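Protein-disulfide isomerase (Novosphingobium aromaticivorans, PDB 3GMF) probably acts as a thiol-disulfide oxidoreductase or isomerase of the thioredoxin superfamily, with a helical region inserted into its thioredoxin fold. Local coordinates at residues E34-E38 with H83-R88; M65-L69 with L149-A154. All blocks are in the same frame, centred on the assembly; numbering follows the deposited sequence. Where two conformers were deposited one is given.

Interaction 1: E34-E38 with H83-R88; sequences EIESE and HTAFMR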
loop_
_atom_site.group_PDB
_atom_site.type_symbol
_atom_site.label_atom_id
_atom_site.label_comp_id
_atom_site.label_asym_id
_atom_site.label_seq_id
_atom_site.Cartn_x
_atom_site.Cartn_y
_atom_site.Cartn_z
ATOM N N GLU A 34 -10.138 0.270 0.902
ATOM C CA GLU A 34 -9.962 1.041 -0.333
ATOM C C GLU A 34 -11.264 1.138 -1.151
ATOM O O GLU A 34 -11.636 2.219 -1.589
ATOM C CB GLU A 34 -8.838 0.465 -1.200
ATOM C CG GLU A 34 -8.436 1.384 -2.367
ATOM C CD GLU A 34 -7.649 2.621 -1.934
ATOM O OE1 GLU A 34 -7.573 2.946 -0.719
ATOM O OE2 GLU A 34 -7.090 3.280 -2.832
ATOM N N ILE A 35 -11.938 0.007 -1.322
ATOM C CA ILE A 35 -13.206 -0.052 -2.057
ATOM C C ILE A 35 -14.265 0.808 -1.349
ATOM O O ILE A 35 -14.977 1.570 -2.004
ATOM C CB ILE A 35 -13.684 -1.519 -2.241
ATOM C CG1 ILE A 35 -12.697 -2.300 -3.124
ATOM C CG2 ILE A 35 -15.104 -1.579 -2.814
ATOM C CD1 ILE A 35 -12.678 -3.790 -2.872
ATOM N N GLU A 36 -14.312 0.731 -0.016
ATOM C CA GLU A 36 -15.314 1.445 0.774
ATOM C C GLU A 36 -15.078 2.963 0.835
ATOM O O GLU A 36 -16.032 3.739 0.893
ATOM C CB GLU A 36 -15.354 0.901 2.207
ATOM C CG GLU A 36 -16.012 -0.479 2.383
ATOM C CD GLU A 36 -17.440 -0.520 1.875
ATOM O OE1 GLU A 36 -18.255 0.323 2.307
ATOM O OE2 GLU A 36 -17.739 -1.399 1.040
ATOM N N SER A 37 -13.813 3.375 0.842
ATOM C CA SER A 37 -13.447 4.748 1.179
ATOM C C SER A 37 -12.921 5.666 0.070
ATOM O O SER A 37 -13.085 6.884 0.173
ATOM C CB SER A 37 -12.390 4.733 2.278
ATOM O OG SER A 37 -11.120 4.398 1.731
ATOM N N GLU A 38 -12.264 5.096 -0.943
ATOM C CA GLU A 38 -11.541 5.892 -1.947
ATOM C C GLU A 38 -12.390 7.019 -2.536
ATOM O O GLU A 38 -11.948 8.173 -2.568
ATOM C CB GLU A 38 -10.960 5.000 -3.063
ATOM C CG GLU A 38 -10.233 5.736 -4.205
ATOM C CD GLU A 38 -8.898 6.355 -3.797
ATOM O OE1 GLU A 38 -8.340 5.977 -2.743
ATOM O OE2 GLU A 38 -8.404 7.233 -4.540
ATOM N N HIS A 83 -1.653 1.844 -7.087
ATOM C CA HIS A 83 -1.949 1.471 -5.700
ATOM C C HIS A 83 -3.417 1.075 -5.543
ATOM O O HIS A 83 -3.718 0.018 -4.997
ATOM C CB HIS A 83 -1.583 2.631 -4.762
ATOM C CG HIS A 83 -2.022 2.439 -3.337
ATOM N ND1 HIS A 83 -1.272 1.734 -2.416
ATOM C CD2 HIS A 83 -3.121 2.870 -2.676
ATOM C CE1 HIS A 83 -1.902 1.731 -1.252
ATOM N NE2 HIS A 83 -3.022 2.426 -1.382
ATOM N N THR A 84 -4.332 1.904 -6.058
ATOM C CA THR A 84 -5.767 1.618 -5.978
ATOM C C THR A 84 -6.122 0.341 -6.739
ATOM O O THR A 84 -6.926 -0.460 -6.247
ATOM C CB THR A 84 -6.626 2.850 -6.451
ATOM O OG1 THR A 84 -6.518 3.890 -5.468
ATOM C CG2 THR A 84 -8.088 2.486 -6.616
ATOM N N ALA A 85 -5.502 0.146 -7.908
ATOM C CA ALA A 85 -5.724 -1.054 -8.729
ATOM C C ALA A 85 -5.343 -2.351 -7.996
ATOM O O ALA A 85 -6.149 -3.282 -7.919
ATOM C CB ALA A 85 -4.986 -0.956 -10.069
ATOM N N PHE A 86 -4.138 -2.388 -7.428
ATOM C CA PHE A 86 -3.743 -3.544 -6.594
ATOM C C PHE A 86 -4.680 -3.792 -5.431
ATOM O O PHE A 86 -4.998 -4.955 -5.124
ATOM C CB PHE A 86 -2.310 -3.415 -6.083
ATOM C CG PHE A 86 -1.270 -3.862 -7.063
ATOM C CD1 PHE A 86 -1.048 -5.221 -7.310
ATOM C CD2 PHE A 86 -0.486 -2.914 -7.735
ATOM C CE1 PHE A 86 -0.054 -5.624 -8.202
ATOM C CE2 PHE A 86 0.496 -3.294 -8.628
ATOM C CZ PHE A 86 0.712 -4.661 -8.882
ATOM N N MET A 87 -5.132 -2.713 -4.782
ATOM C CA MET A 87 -6.038 -2.855 -3.644
ATOM C C MET A 87 -7.434 -3.285 -4.079
ATOM O O MET A 87 -7.989 -4.229 -3.516
ATOM C CB MET A 87 -6.126 -1.566 -2.823
ATOM C CG MET A 87 -4.921 -1.295 -1.950
ATOM S SD MET A 87 -4.539 -2.581 -0.695
ATOM C CE MET A 87 -3.352 -1.624 0.226
ATOM N N ARG A 88 -8.002 -2.589 -5.072
ATOM C CA ARG A 88 -9.335 -2.935 -5.569
ATOM C C ARG A 88 -9.404 -4.321 -6.200
ATOM O O ARG A 88 -10.403 -5.032 -6.029
ATOM C CB ARG A 88 -9.851 -1.883 -6.569
ATOM C CG ARG A 88 -10.278 -0.600 -5.893
ATOM C CD ARG A 88 -11.012 0.302 -6.894
ATOM N NE ARG A 88 -11.773 1.343 -6.213
ATOM C CZ ARG A 88 -13.058 1.232 -5.882
ATOM N NH1 ARG A 88 -13.672 2.231 -5.261
ATOM N NH2 ARG A 88 -13.731 0.127 -6.170
HETATM O O HOH W 1 -4.857 3.144 0.609
#
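T84 OG1 meets E34 OE2 at 2.8 Å, the shortest polar approach between the two segments, although its single proton could go instead to the carbonyl of F80 one turn earlier. E34 gets there by setting CG anti to its own backbone N (chi1 -169°) and bending at CB–CG (chi2 73°), so that its side chain crosses that of T84 at about a right angle and OE2 reaches the hydroxyl. Its second oxygen, OE1, accepts from a water 3.0 Å away, and that water sits 2.8 Å from H83 NE2, in the plane of the imidazole. On its far side H83 ND1 is bonded to Y25 OH, so the ring is held at both nitrogens, while M87 CG lies over one of its faces. With an alanine in place of E34 the carboxylate is gone, which would probably leave T84 OG1 to F80 O and break the water bridge to H83 NE2.

The two segments run at 133° to each other, their axes 10.2 Å apart. Helix 28-46 belongs to the thioredoxin fold, and a CxxC sequence, probably the redox pair, lies at its start; helix 76-88 lies in the helical insertion between strands 51-57 and 171-174, as in DsbA-like proteins. M87 O accepts from S31 OG. Nearer the E34 backbone the contact is between carbons, E34 CB to M87 CB at 3.8 Å.

Toward solvent, R88 extends from CG to NE and lays one guanidinium face over I35 CA, with T84 CG2 at its edge. I35 CG2 touches R88 NH2 at 4.0 Å.

Interaction 2: M65-L69 with L149-A154; sequences MTVAL and LAKKLA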
loop_
_atom_site.group_PDB
_atom_site.type_symbol
_atom_site.label_atom_id
_atom_site.label_comp_id
_atom_site.label_asym_id
_atom_site.label_seq_id
_atom_site.Cartn_x
_atom_site.Cartn_y
_atom_site.Cartn_z
ATOM N N MET A 65 5.894 -6.714 -0.170
ATOM C CA MET A 65 7.122 -6.027 -0.615
ATOM C C MET A 65 7.205 -5.993 -2.142
ATOM O O MET A 65 7.563 -4.971 -2.717
ATOM C CB MET A 65 8.391 -6.684 -0.041
ATOM C CG MET A 65 9.673 -5.898 -0.420
ATOM S SD MET A 65 9.790 -4.136 0.128
ATOM C CE MET A 65 10.444 -4.467 1.771
ATOM N N THR A 66 6.904 -7.130 -2.779
ATOM C CA THR A 66 6.980 -7.231 -4.248
ATOM C C THR A 66 6.004 -6.248 -4.906
ATOM O O THR A 66 6.372 -5.523 -5.827
ATOM C CB THR A 66 6.710 -8.680 -4.712
ATOM O OG1 THR A 66 7.635 -9.572 -4.076
ATOM C CG2 THR A 66 6.843 -8.815 -6.261
ATOM N N VAL A 67 4.764 -6.217 -4.416
ATOM C CA VAL A 67 3.786 -5.234 -4.917
ATOM C C VAL A 67 4.232 -3.779 -4.669
ATOM O O VAL A 67 4.132 -2.920 -5.557
ATOM C CB VAL A 67 2.411 -5.480 -4.316
ATOM C CG1 VAL A 67 1.446 -4.448 -4.844
ATOM C CG2 VAL A 67 1.944 -6.880 -4.693
ATOM N N ALA A 68 4.762 -3.521 -3.472
ATOM C CA ALA A 68 5.216 -2.179 -3.109
ATOM C C ALA A 68 6.421 -1.729 -3.940
ATOM O O ALA A 68 6.549 -0.550 -4.245
ATOM C CB ALA A 68 5.510 -2.082 -1.604
ATOM N N LEU A 69 7.277 -2.664 -4.348
ATOM C CA LEU A 69 8.345 -2.285 -5.285
ATOM C C LEU A 69 7.752 -1.760 -6.579
ATOM O O LEU A 69 8.190 -0.715 -7.069
ATOM C CB LEU A 69 9.316 -3.439 -5.548
ATOM C CG LEU A 69 10.228 -3.754 -4.359
ATOM C CD1 LEU A 69 10.759 -5.193 -4.519
ATOM C CD2 LEU A 69 11.344 -2.691 -4.170
ATOM N N LEU A 149 15.644 0.255 -2.943
ATOM C CA LEU A 149 14.283 0.691 -2.641
ATOM C C LEU A 149 13.594 -0.222 -1.622
ATOM O O LEU A 149 12.927 0.284 -0.724
ATOM C CB LEU A 149 13.435 0.833 -3.910
ATOM C CG LEU A 149 12.004 1.361 -3.712
ATOM C CD1 LEU A 149 11.983 2.757 -3.077
ATOM C CD2 LEU A 149 11.228 1.331 -5.030
ATOM N N ALA A 150 13.761 -1.540 -1.754
ATOM C CA ALA A 150 13.206 -2.488 -0.790
ATOM C C ALA A 150 13.701 -2.160 0.617
ATOM O O ALA A 150 12.934 -2.179 1.571
ATOM C CB ALA A 150 13.607 -3.891 -1.138
ATOM N N LYS A 151 14.981 -1.846 0.737
ATOM C CA LYS A 151 15.541 -1.499 2.051
ATOM C C LYS A 151 14.931 -0.225 2.635
ATOM O O LYS A 151 14.731 -0.135 3.851
ATOM C CB LYS A 151 17.056 -1.361 1.952
ATOM C CG LYS A 151 17.762 -2.693 1.772
ATOM C CD LYS A 151 19.220 -2.400 1.404
ATOM C CE LYS A 151 20.049 -3.654 1.304
ATOM N NZ LYS A 151 21.392 -3.287 0.767
ATOM N N LYS A 152 14.645 0.739 1.764
ATOM C CA LYS A 152 14.027 2.011 2.173
ATOM C C LYS A 152 12.573 1.801 2.602
ATOM O O LYS A 152 12.109 2.388 3.590
ATOM C CB LYS A 152 14.115 3.047 1.055
ATOM C CG LYS A 152 15.541 3.490 0.734
ATOM C CD LYS A 152 16.122 4.426 1.794
ATOM C CE LYS A 152 15.791 5.878 1.493
ATOM N NZ LYS A 152 16.384 6.796 2.499
ATOM N N LEU A 153 11.870 0.945 1.869
ATOM C CA LEU A 153 10.500 0.607 2.248
ATOM C C LEU A 153 10.488 -0.174 3.562
ATOM O O LEU A 153 9.603 0.042 4.388
ATOM C CB LEU A 153 9.800 -0.189 1.155
ATOM C CG LEU A 153 9.572 0.546 -0.170
ATOM C CD1 LEU A 153 9.098 -0.519 -1.189
ATOM C CD2 LEU A 153 8.584 1.697 -0.057
ATOM N N ALA A 154 11.462 -1.066 3.755
ATOM C CA ALA A 154 11.630 -1.756 5.041
ATOM C C ALA A 154 11.890 -0.756 6.192
ATOM O O ALA A 154 11.307 -0.858 7.272
ATOM C CB ALA A 154 12.758 -2.778 4.955
#
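M65 starts out with CG anti to the backbone N (chi1 -176°), then bends at both following bonds, and the resulting hook brings SD and CE onto the backbone of A150. The methyl CE ends 3.4 Å from A150 O, a carbonyl already engaged within its own helix by the amide of A154, so this is a methyl resting against a satisfied oxygen. SD lies against A150 CB and 3.9 Å from L153 CD1. L69 reaches A150 as well: chi1 (-72°) sets its CG anti to the carbonyl carbon, and the rotation about CB–CG then turns the branch CD2 to the opposing helix, 3.6 Å from A150 N and 4.0 Å from A150 CB. The small methyl of A150 thus sits against both the thioether sulfur and the leucine branch.

Helix 62-73 follows strand 51-57 and leads into the helical insertion of this thioredoxin-fold protein, whereas helix 147-164 leads back toward strand 171-174. The segments cross at 113° with axes 10.3 Å apart. The disulfide C73–C143 joins the end of helix 62-73 to helix 137-144, shortly before helix 147-164, and so ties the same region covalently.

L153 points at helix 62-73 and puts its CD1 among three neighbours: M65 SD, A68 CB at 3.9 Å and L69 CD2 at 4.3 Å. Since A68 offers just a methyl, the leucine branch can come close to that helix. L149 closes the end nearer L69, its CB 4.1 Å from L69 CD2. F113 of helix 113-123 touches both L69 and A150, and N72 touches both L149 and L153.

Interaction 1 joins the helix that starts at the probable CxxC site to helix 76-88, while interaction 2 pairs two helices near the entry and exit of the insertion. Their centres lie about 19 Å apart, on opposite sides of the chain's centre. Both are partly buried, but interaction 1 combines a buried glutamate and histidine joined through a water, and a partly exposed threonine hydroxyl, with an exposed arginine at its solvent side, whereas interaction 2 packs methyls, leucines and a thioether, with none of its touching residues fully exposed. Helices 62-73 and 76-88 are consecutive, and they meet where F86 CG packs 3.6 Å from V67 CG1. Y25 also bridges the two sites, bonding H83 and touching A68.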